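Local coordinates for protein putative aminooxidase (Propionibacterium acnes, PDB 2BA9) that acts as a FAD-containing polyunsaturated fatty acid isomerase that produces conjugated linoleic acid, probably by shifting a double bond of linoleic acid, at residues 24-28 / 29-33; 108-111 / 112-116; 295-299 / 300-304; 372-376 / 377-381. One frame throughout, in Å; residues are numbered along the deposited sequence.

All four interactions are local contacts within one chain, spread widely over the fold. Interaction 1 ends helix 16-28, consistent with the Rossmann-type FAD-binding unit of the family, with the side chain of Leu25 about 14 Å from the bound FAD. Interactions 2 and 3 lie on the other side of the chain's centre, with their own centres 21 Å apart. Each has dodecaethylene glycol, probably from the crystallisation liquor, about 3 Å from a side chain, Met111 and Tyr297 respectively; Tyr297 is also about 8 Å from FAD. Interaction 4 joins interaction 3 through the mixed sheet that holds strands 295-297 and 359-373, although their nearest atoms remain about 13 Å apart.

Interaction 1 of 4, residues 24-28 / 29-33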
loop_
_atom_site.group_PDB
_atom_site.type_symbol
_atom_site.label_atom_id
_atom_site.label_comp_id
_atom_site.label_asym_id
_atom_site.label_seq_id
_atom_site.Cartn_x
_atom_site.Cartn_y
_atom_site.Cartn_z
ATOM N N TYR A 24 -16.606 6.541 8.088
ATOM C CA TYR A 24 -16.765 6.051 9.464
ATOM C C TYR A 24 -17.037 7.161 10.468
ATOM O O TYR A 24 -17.662 6.921 11.515
ATOM C CB TYR A 24 -15.577 5.174 9.883
ATOM C CG TYR A 24 -15.643 3.808 9.222
ATOM C CD1 TYR A 24 -16.585 2.859 9.620
ATOM C CD2 TYR A 24 -14.790 3.480 8.181
ATOM C CE1 TYR A 24 -16.666 1.610 8.982
ATOM C CE2 TYR A 24 -14.860 2.246 7.548
ATOM C CZ TYR A 24 -15.789 1.321 7.945
ATOM O OH TYR A 24 -15.822 0.115 7.281
ATOM N N LEU A 25 -16.592 8.375 10.157
ATOM C CA LEU A 25 -16.983 9.534 10.956
ATOM C C LEU A 25 -18.481 9.775 10.779
ATOM O O LEU A 25 -19.220 9.900 11.765
ATOM C CB LEU A 25 -16.158 10.779 10.584
ATOM C CG LEU A 25 -14.777 10.837 11.254
ATOM C CD1 LEU A 25 -13.836 11.832 10.564
ATOM C CD2 LEU A 25 -14.917 11.174 12.739
ATOM N N GLU A 26 -18.916 9.821 9.519
ATOM C CA GLU A 26 -20.326 9.992 9.197
ATOM C C GLU A 26 -21.168 8.996 9.995
ATOM O O GLU A 26 -22.113 9.387 10.675
ATOM C CB GLU A 26 -20.562 9.802 7.699
ATOM C CG GLU A 26 -21.945 10.230 7.237
ATOM C CD GLU A 26 -22.136 10.052 5.747
ATOM O OE1 GLU A 26 -21.413 10.701 4.975
ATOM O OE2 GLU A 26 -23.026 9.275 5.354
ATOM N N GLN A 27 -20.794 7.719 9.920
ATOM C CA GLN A 27 -21.542 6.628 10.570
ATOM C C GLN A 27 -21.569 6.683 12.106
ATOM O O GLN A 27 -22.501 6.174 12.728
ATOM C CB GLN A 27 -21.020 5.270 10.083
ATOM C CG GLN A 27 -21.375 4.990 8.625
ATOM C CD GLN A 27 -20.844 3.668 8.103
ATOM O OE1 GLN A 27 -21.208 3.240 7.012
ATOM N NE2 GLN A 27 -19.986 3.014 8.875
ATOM N N ALA A 28 -20.563 7.328 12.696
ATOM C CA ALA A 28 -20.505 7.574 14.143
ATOM C C ALA A 28 -21.266 8.830 14.560
ATOM O O ALA A 28 -21.364 9.130 15.757
ATOM C CB ALA A 28 -19.044 7.685 14.601
ATOM N N GLY A 29 -21.798 9.567 13.591
ATOM C CA GLY A 29 -22.605 10.753 13.877
ATOM C C GLY A 29 -21.849 12.066 13.780
ATOM O O GLY A 29 -22.314 13.092 14.275
ATOM N N PHE A 30 -20.686 12.032 13.142
ATOM C CA PHE A 30 -19.908 13.241 12.873
ATOM C C PHE A 30 -20.196 13.708 11.432
ATOM O O PHE A 30 -19.599 13.202 10.464
ATOM C CB PHE A 30 -18.407 12.968 13.082
ATOM C CG PHE A 30 -18.010 12.755 14.533
ATOM C CD1 PHE A 30 -17.540 13.814 15.306
ATOM C CD2 PHE A 30 -18.091 11.490 15.118
ATOM C CE1 PHE A 30 -17.162 13.623 16.623
ATOM C CE2 PHE A 30 -17.713 11.284 16.454
ATOM C CZ PHE A 30 -17.246 12.351 17.207
ATOM N N HIS A 31 -21.106 14.676 11.290
ATOM C CA HIS A 31 -21.598 15.101 9.956
ATOM C C HIS A 31 -20.952 16.360 9.355
ATOM O O HIS A 31 -21.242 16.726 8.209
ATOM C CB HIS A 31 -23.101 15.355 10.014
ATOM C CG HIS A 31 -23.890 14.194 10.513
ATOM N ND1 HIS A 31 -24.131 13.076 9.744
ATOM C CD2 HIS A 31 -24.500 13.978 11.702
ATOM C CE1 HIS A 31 -24.859 12.219 10.441
ATOM N NE2 HIS A 31 -25.096 12.742 11.631
ATOM N N ASP A 32 -20.118 17.038 10.132
ATOM C CA ASP A 32 -19.451 18.257 9.674
ATOM C C ASP A 32 -17.990 17.937 9.370
ATOM O O ASP A 32 -17.073 18.420 10.016
ATOM C CB ASP A 32 -19.579 19.355 10.732
ATOM C CG ASP A 32 -19.157 20.715 10.232
ATOM O OD1 ASP A 32 -18.558 20.826 9.133
ATOM O OD2 ASP A 32 -19.434 21.691 10.960
ATOM N N TYR A 33 -17.789 17.103 8.362
ATOM C CA TYR A 33 -16.458 16.781 7.902
ATOM C C TYR A 33 -16.306 17.304 6.482
ATOM O O TYR A 33 -17.291 17.459 5.755
ATOM C CB TYR A 33 -16.195 15.266 7.972
ATOM C CG TYR A 33 -17.052 14.451 7.030
ATOM C CD1 TYR A 33 -16.664 14.232 5.702
ATOM C CD2 TYR A 33 -18.262 13.909 7.459
ATOM C CE1 TYR A 33 -17.463 13.495 4.836
ATOM C CE2 TYR A 33 -19.058 13.174 6.606
ATOM C CZ TYR A 33 -18.657 12.972 5.296
ATOM O OH TYR A 33 -19.465 12.237 4.460
#
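Glu26, in the last turn of helix 16-28, meets Tyr33 across the turn that follows. Its OE1 lies 2.5 Å from Tyr33 OH, a short hydrogen bond donated by the hydroxyl. OE1 lies at the ring edge near its plane, the carboxylate and ring planes being 20° apart, and the hydroxyl meets OE1 nearly along its C-O bond. The reach depends on CG standing opposite the backbone N (chi1 -169°) with the chain extended beyond it, while Glu26 CB rests 3.9 Å from Tyr33 CE2. The polar ends are gripped from outside as well: OE1 is also bonded to Glu217 N, OE2 forms a salt bridge with Arg76, and Tyr33 OH is bonded to His218 N.

The backbone between these side chains forms a Schellman motif. Phe30 N bonds Leu25 O at 2.9 Å, and Gly29 N bonds Glu26 O at 2.9 Å. Gly29 has a positive phi of 98°, a conformation that glycine adopts readily. This turn ends the helix of a beta-alpha-beta unit running from strand 9-12 to strand 33-36, consistent with the Rossmann-type FAD-binding fold of the family.

On the inner side of the turn, Leu25 CD2 packs 3.9 Å from Phe30 CG, the two side chains crossing at a slant. Ala28 CB reaches the ring edge instead, 4.0 Å from Phe30 CD2. Glu26 CA makes a CH···O contact of 3.5 Å with Phe30 O. Leu25 and Phe30 both continue onto Ile9 of strand 9-12, and Leu25 also touches Val419 and Phe423 of helix 408-423.

Interaction 2 of 4, residues 108-111 / 112-116; sequences PQVM and AAVQK
The backbone from Pro108 to Gln115 is regular alpha helix, with four successive i-to-i+4 hydrogen bonds of which Val114 N to Val110 O is the shortest, at 2.8 Å. The bond from Ala113 N to Gln109 O measures 3.0 Å and is nearly straight, at 173° about the hydrogen. One turn apart, Val110 and Val114 lie side by side and point the same way, with Val110 CG1 3.9 Å from Val114 CG2. That CG2 also sits 3.2 Å from Val110 O, the carbonyl oxygen that accepts the Val114 N-H. Both valines belong to the inner face of helix 106-122, which here packs against helix 158-161 and the loop before it: Val110 touches Asp159, Val114 touches Leu160, and Ala113 meets Ala156 and Ala157. Ala113 and Val114 are buried, whereas Pro108, Gln109 and Gln115 are exposed. Met111 lies alongside Val114, pointing the same way. Two bends, at chi2 (-65°) and chi3 (94°), fold its chain back and leave Met111 CE 4.1 Å from Val114 CG2. The side chain of Met111 also borders a bound dodecaethylene glycol, probably from the crystallisation liquor, and a sodium ion lies about 4 Å from its nearest atom.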
loop_
_atom_site.group_PDB
_atom_site.type_symbol
_atom_site.label_atom_id
_atom_site.label_comp_id
_atom_site.label_asym_id
_atom_site.label_seq_id
_atom_site.Cartn_x
_atom_site.Cartn_y
_atom_site.Cartn_z
ATOM N N PRO A 108 11.001 -28.728 0.132
ATOM C CA PRO A 108 10.782 -29.165 1.519
ATOM C C PRO A 108 11.334 -28.202 2.585
ATOM O O PRO A 108 10.842 -28.205 3.712
ATOM C CB PRO A 108 11.520 -30.510 1.586
ATOM C CG PRO A 108 11.756 -30.923 0.135
ATOM C CD PRO A 108 11.881 -29.656 -0.612
ATOM N N GLN A 109 12.338 -27.398 2.237
ATOM C CA GLN A 109 12.891 -26.421 3.178
ATOM C C GLN A 109 11.902 -25.285 3.414
ATOM O O GLN A 109 11.606 -24.927 4.557
ATOM C CB GLN A 109 14.226 -25.874 2.676
ATOM C CG GLN A 109 15.373 -26.868 2.772
ATOM C CD GLN A 109 16.561 -26.499 1.879
ATOM O OE1 GLN A 109 16.604 -25.420 1.299
ATOM N NE2 GLN A 109 17.522 -27.410 1.761
ATOM N N VAL A 110 11.384 -24.742 2.321
ATOM C CA VAL A 110 10.343 -23.725 2.371
ATOM C C VAL A 110 9.153 -24.198 3.213
ATOM O O VAL A 110 8.748 -23.537 4.163
ATOM C CB VAL A 110 9.857 -23.342 0.950
ATOM C CG1 VAL A 110 8.678 -22.359 1.023
ATOM C CG2 VAL A 110 10.997 -22.725 0.138
ATOM N N MET A 111 8.622 -25.363 2.879
ATOM C CA MET A 111 7.427 -25.873 3.548
ATOM C C MET A 111 7.638 -26.120 5.043
ATOM O O MET A 111 6.726 -25.920 5.831
ATOM C CB MET A 111 6.927 -27.141 2.851
ATOM C CG MET A 111 6.334 -26.849 1.478
ATOM S SD MET A 111 4.826 -25.834 1.555
ATOM C CE MET A 111 5.457 -24.162 1.332
ATOM N N ALA A 112 8.848 -26.510 5.422
ATOM C CA ALA A 112 9.181 -26.693 6.840
ATOM C C ALA A 112 9.184 -25.343 7.569
ATOM O O ALA A 112 8.539 -25.193 8.607
ATOM C CB ALA A 112 10.515 -27.400 6.992
ATOM N N ALA A 113 9.885 -24.363 6.996
ATOM C CA ALA A 113 9.956 -23.014 7.550
ATOM C C ALA A 113 8.570 -22.360 7.658
ATOM O O ALA A 113 8.235 -21.766 8.688
ATOM C CB ALA A 113 10.899 -22.137 6.698
ATOM N N VAL A 114 7.776 -22.469 6.593
ATOM C CA VAL A 114 6.443 -21.871 6.545
ATOM C C VAL A 114 5.524 -22.422 7.642
ATOM O O VAL A 114 4.778 -21.657 8.271
ATOM C CB VAL A 114 5.784 -22.107 5.169
ATOM C CG1 VAL A 114 4.274 -21.798 5.218
ATOM C CG2 VAL A 114 6.497 -21.287 4.096
ATOM N N GLN A 115 5.574 -23.740 7.851
ATOM C CA GLN A 115 4.820 -24.407 8.927
ATOM C C GLN A 115 5.320 -23.987 10.324
ATOM O O GLN A 115 4.520 -23.706 11.231
ATOM C CB GLN A 115 4.918 -25.933 8.758
ATOM C CG GLN A 115 4.461 -26.798 9.975
ATOM C CD GLN A 115 2.956 -27.108 10.043
ATOM O OE1 GLN A 115 2.474 -27.583 11.090
ATOM N NE2 GLN A 115 2.217 -26.869 8.946
ATOM N N LYS A 116 6.639 -23.967 10.501
ATOM C CA LYS A 116 7.227 -23.593 11.791
ATOM C C LYS A 116 6.885 -22.144 12.112
ATOM O O LYS A 116 6.531 -21.814 13.247
ATOM C CB LYS A 116 8.746 -23.788 11.783
ATOM C CG LYS A 116 9.371 -23.817 13.189
ATOM C CD LYS A 116 10.896 -23.889 13.125
ATOM C CE LYS A 116 11.566 -23.081 14.241
ATOM N NZ LYS A 116 13.069 -23.154 14.167
#

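Interaction 3 of 4, residues 295-299 / 300-304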
loop_
_atom_site.group_PDB
_atom_site.type_symbol
_atom_site.label_atom_id
_atom_site.label_comp_id
_atom_site.label_asym_id
_atom_site.label_seq_id
_atom_site.Cartn_x
_atom_site.Cartn_y
_atom_site.Cartn_z
ATOM N N SER A 295 -0.139 -14.197 -16.005
ATOM C CA SER A 295 0.778 -13.227 -15.357
ATOM C C SER A 295 2.099 -13.920 -14.994
ATOM O O SER A 295 2.160 -15.130 -14.876
ATOM C CB SER A 295 0.147 -12.595 -14.107
ATOM O OG SER A 295 -0.969 -11.778 -14.433
ATOM N N GLY A 296 3.162 -13.156 -14.818
ATOM C CA GLY A 296 4.453 -13.756 -14.480
ATOM C C GLY A 296 5.199 -13.041 -13.376
ATOM O O GLY A 296 5.236 -11.810 -13.352
ATOM N N TYR A 297 5.787 -13.826 -12.471
ATOM C CA TYR A 297 6.654 -13.330 -11.397
ATOM C C TYR A 297 8.106 -13.706 -11.672
ATOM O O TYR A 297 8.398 -14.707 -12.347
ATOM C CB TYR A 297 6.257 -13.917 -10.039
ATOM C CG TYR A 297 5.002 -13.311 -9.429
ATOM C CD1 TYR A 297 5.057 -12.523 -8.287
ATOM C CD2 TYR A 297 3.761 -13.535 -10.007
ATOM C CE1 TYR A 297 3.883 -11.982 -7.733
ATOM C CE2 TYR A 297 2.609 -13.003 -9.477
ATOM C CZ TYR A 297 2.671 -12.220 -8.345
ATOM O OH TYR A 297 1.494 -11.695 -7.841
ATOM N N VAL A 298 9.015 -12.896 -11.135
ATOM C CA VAL A 298 10.443 -13.071 -11.383
ATOM C C VAL A 298 11.220 -12.909 -10.085
ATOM O O VAL A 298 11.787 -11.828 -9.807
ATOM C CB VAL A 298 10.967 -12.119 -12.481
ATOM C CG1 VAL A 298 12.338 -12.580 -13.002
ATOM C CG2 VAL A 298 10.001 -12.053 -13.634
ATOM N N PRO A 299 11.230 -13.978 -9.261
ATOM C CA PRO A 299 11.993 -13.962 -8.013
ATOM C C PRO A 299 13.436 -13.542 -8.215
ATOM O O PRO A 299 13.960 -12.776 -7.428
ATOM C CB PRO A 299 11.906 -15.412 -7.534
ATOM C CG PRO A 299 10.622 -15.909 -8.122
ATOM C CD PRO A 299 10.485 -15.245 -9.436
ATOM N N ASP A 300 14.067 -14.025 -9.279
ATOM C CA ASP A 300 15.428 -13.600 -9.617
ATOM C C ASP A 300 15.604 -12.086 -9.550
ATOM O O ASP A 300 16.649 -11.606 -9.092
ATOM C CB ASP A 300 15.837 -14.091 -11.021
ATOM C CG ASP A 300 16.230 -15.553 -11.040
ATOM O OD1 ASP A 300 16.418 -16.169 -9.958
ATOM O OD2 ASP A 300 16.359 -16.098 -12.148
ATOM N N ASN A 301 14.585 -11.353 -10.027
ATOM C CA ASN A 301 14.636 -9.882 -10.173
ATOM C C ASN A 301 14.142 -9.122 -8.933
ATOM O O ASN A 301 14.123 -7.894 -8.938
ATOM C CB ASN A 301 13.864 -9.422 -11.423
ATOM C CG ASN A 301 14.628 -9.671 -12.726
ATOM O OD1 ASN A 301 15.800 -10.049 -12.718
ATOM N ND2 ASN A 301 13.971 -9.414 -13.856
ATOM N N MET A 302 13.806 -9.871 -7.877
ATOM C CA MET A 302 13.432 -9.321 -6.565
ATOM C C MET A 302 14.614 -9.236 -5.578
ATOM O O MET A 302 14.458 -8.758 -4.455
ATOM C CB MET A 302 12.340 -10.189 -5.944
ATOM C CG MET A 302 11.063 -10.241 -6.730
ATOM S SD MET A 302 9.941 -11.466 -6.035
ATOM C CE MET A 302 8.888 -11.849 -7.461
ATOM N N ARG A 303 15.769 -9.753 -5.990
ATOM C CA ARG A 303 17.034 -9.552 -5.310
ATOM C C ARG A 303 17.456 -8.082 -5.403
ATOM O O ARG A 303 17.327 -7.475 -6.472
ATOM C CB ARG A 303 18.132 -10.339 -6.014
ATOM C CG ARG A 303 18.025 -11.823 -5.931
ATOM C CD ARG A 303 19.333 -12.484 -6.382
ATOM N NE ARG A 303 19.364 -12.770 -7.823
ATOM C CZ ARG A 303 20.249 -12.291 -8.697
ATOM N NH1 ARG A 303 21.230 -11.481 -8.319
ATOM N NH2 ARG A 303 20.162 -12.652 -9.967
ATOM N N PRO A 304 18.024 -7.522 -4.323
ATOM C CA PRO A 304 18.540 -6.142 -4.332
ATOM C C PRO A 304 19.566 -5.897 -5.439
ATOM O O PRO A 304 19.645 -4.807 -5.995
ATOM C CB PRO A 304 19.199 -6.023 -2.958
ATOM C CG PRO A 304 18.457 -6.984 -2.112
ATOM C CD PRO A 304 18.222 -8.150 -3.009
#
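Met302 stretches back along the chain to Tyr297 and Pro299. With chi1 at -62° and the rest of the chain extended (chi2 172°), its thioether runs past the proline. Met302 SD comes 3.8 Å from Pro299 CA, and Met302 CE ends 3.6 Å from Pro299 N. Met302 CE also meets the edge of the Tyr297 ring, near its plane, 4.0 Å from Tyr297 CD1. Val298 and Asn301 lie alongside each other, and Val298 CG1 touches Asn301 ND2 at 3.7 Å. The Asn301 amide is held by outside partners, ND2 by Val310 O and OD1 by Arg306 NE. Two overlapping beta turns bring these groups together as the chain leaves strand 295-297 for strand 310-315. Asn301 N bonds Val298 O at 2.8 Å with a bent angle of 138°, and Met302 N bonds Pro299 O at 2.9 Å. Tyr297 OH bonds a dodecaethylene glycol, probably from the crystallisation liquor, which may still mark a pocket. Across the turn, then, polar attachment comes from the backbone and the side chains meet through dispersion contacts, while the amide of Asn301 ties the turn to the start of the next strand.

Interaction 4 of 4, residues 372-376 / 377-381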
loop_
_atom_site.group_PDB
_atom_site.type_symbol
_atom_site.label_atom_id
_atom_site.label_comp_id
_atom_site.label_asym_id
_atom_site.label_seq_id
_atom_site.Cartn_x
_atom_site.Cartn_y
_atom_site.Cartn_z
ATOM N N PRO A 372 5.236 4.228 2.669
ATOM C CA PRO A 372 5.988 4.946 3.688
ATOM C C PRO A 372 6.181 4.054 4.900
ATOM O O PRO A 372 5.253 3.363 5.329
ATOM C CB PRO A 372 5.082 6.136 4.041
ATOM C CG PRO A 372 3.687 5.673 3.650
ATOM C CD PRO A 372 3.918 4.839 2.418
ATOM N N HIS A 373 7.384 4.069 5.443
ATOM C CA HIS A 373 7.702 3.285 6.618
ATOM C C HIS A 373 8.957 3.856 7.284
ATOM O O HIS A 373 9.543 4.825 6.790
ATOM C CB HIS A 373 7.887 1.816 6.241
ATOM C CG HIS A 373 9.027 1.556 5.313
ATOM N ND1 HIS A 373 8.965 1.824 3.959
ATOM C CD2 HIS A 373 10.242 1.005 5.531
ATOM C CE1 HIS A 373 10.100 1.466 3.389
ATOM N NE2 HIS A 373 10.894 0.968 4.319
ATOM N N VAL A 374 9.356 3.250 8.397
ATOM C CA VAL A 374 10.612 3.623 9.068
ATOM C C VAL A 374 11.547 2.410 9.159
ATOM O O VAL A 374 11.135 1.262 8.931
ATOM C CB VAL A 374 10.391 4.296 10.449
ATOM C CG1 VAL A 374 9.639 5.628 10.278
ATOM C CG2 VAL A 374 9.660 3.359 11.432
ATOM N N SER A 375 12.813 2.697 9.446
ATOM C CA SER A 375 13.852 1.694 9.475
ATOM C C SER A 375 13.699 0.843 10.722
ATOM O O SER A 375 13.039 1.244 11.699
ATOM C CB SER A 375 15.237 2.360 9.468
ATOM O OG SER A 375 15.400 3.191 10.614
ATOM N N SER A 376 14.317 -0.332 10.694
ATOM C CA SER A 376 14.323 -1.199 11.865
ATOM C C SER A 376 14.824 -0.461 13.121
ATOM O O SER A 376 14.199 -0.533 14.182
ATOM C CB SER A 376 15.165 -2.446 11.597
ATOM O OG SER A 376 15.138 -3.314 12.720
ATOM N N GLU A 377 15.928 0.270 12.982
ATOM C CA GLU A 377 16.485 1.076 14.083
ATOM C C GLU A 377 15.495 2.118 14.637
ATOM O O GLU A 377 15.300 2.249 15.851
ATOM C CB GLU A 377 17.740 1.810 13.598
ATOM C CG GLU A 377 18.330 2.767 14.623
ATOM C CD GLU A 377 19.541 3.512 14.102
ATOM O OE1 GLU A 377 20.609 3.388 14.740
ATOM O OE2 GLU A 377 19.416 4.207 13.058
ATOM N N ASP A 378 14.900 2.879 13.724
ATOM C CA ASP A 378 13.922 3.890 14.083
ATOM C C ASP A 378 12.676 3.214 14.687
ATOM O O ASP A 378 12.140 3.675 15.679
ATOM C CB ASP A 378 13.599 4.778 12.869
ATOM C CG ASP A 378 14.754 5.720 12.494
ATOM O OD1 ASP A 378 15.674 5.936 13.320
ATOM O OD2 ASP A 378 14.742 6.268 11.368
ATOM N N TYR A 379 12.254 2.093 14.126
ATOM C CA TYR A 379 11.144 1.329 14.706
ATOM C C TYR A 379 11.480 0.927 16.164
ATOM O O TYR A 379 10.677 1.150 17.074
ATOM C CB TYR A 379 10.790 0.114 13.820
ATOM C CG TYR A 379 9.390 -0.446 14.047
ATOM C CD1 TYR A 379 8.412 -0.383 13.040
ATOM C CD2 TYR A 379 9.041 -1.039 15.263
ATOM C CE1 TYR A 379 7.118 -0.899 13.254
ATOM C CE2 TYR A 379 7.766 -1.544 15.482
ATOM C CZ TYR A 379 6.814 -1.476 14.496
ATOM O OH TYR A 379 5.566 -1.989 14.777
ATOM N N LYS A 380 12.691 0.388 16.359
ATOM C CA LYS A 380 13.186 -0.103 17.646
ATOM C C LYS A 380 13.303 1.044 18.633
ATOM O O LYS A 380 13.053 0.860 19.818
ATOM C CB LYS A 380 14.578 -0.754 17.505
ATOM C CG LYS A 380 14.608 -2.195 17.007
ATOM C CD LYS A 380 16.035 -2.703 16.945
ATOM C CE LYS A 380 16.192 -3.919 16.038
ATOM N NZ LYS A 380 17.643 -4.330 16.022
ATOM N N ALA A 381 13.697 2.216 18.129
ATOM C CA ALA A 381 13.906 3.397 18.956
ATOM C C ALA A 381 12.585 3.973 19.471
ATOM O O ALA A 381 12.590 4.898 20.278
ATOM C CB ALA A 381 14.693 4.462 18.176
HETATM O O HOH W 1 17.757 4.664 10.172
HETATM O O HOH W 2 13.698 5.410 9.181
#
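Ser375 turns its hydroxyl toward the first turn of helix 376-380, where OG lies 3.2 Å from Asp378 N and accepts its hydrogen at 160°. Ser375 occupies the N-cap position, and its chi1 of 61° puts OG between the backbone N and the carbonyl carbon, within reach of that N-H. Asp378 answers from the helix: its chi1 of -71° swings the carboxylate back toward the cap. Water 2 then bridges the two residues, donating to Asp378 OD2 at 2.6 Å and accepting from Ser375 N at 2.9 Å. This is a water-mediated counterpart of a capping box. Before the cap, Val374 leans over the same turn, with CG2 4.2 Å from Tyr379 CB, the pairing of a hydrophobic staple. Beyond CB the tyrosine leads away, and its OH bonds His133 ND1. On another side of the helix, Ser376 OG touches Lys380 CE at 3.5 Å while bonding to Met142 O. Cap and staple together mark the passage from strand 359-373 into the helix. The helix N-terminus, together with the water's donated hydrogen, would probably favour the ionised form of Asp378.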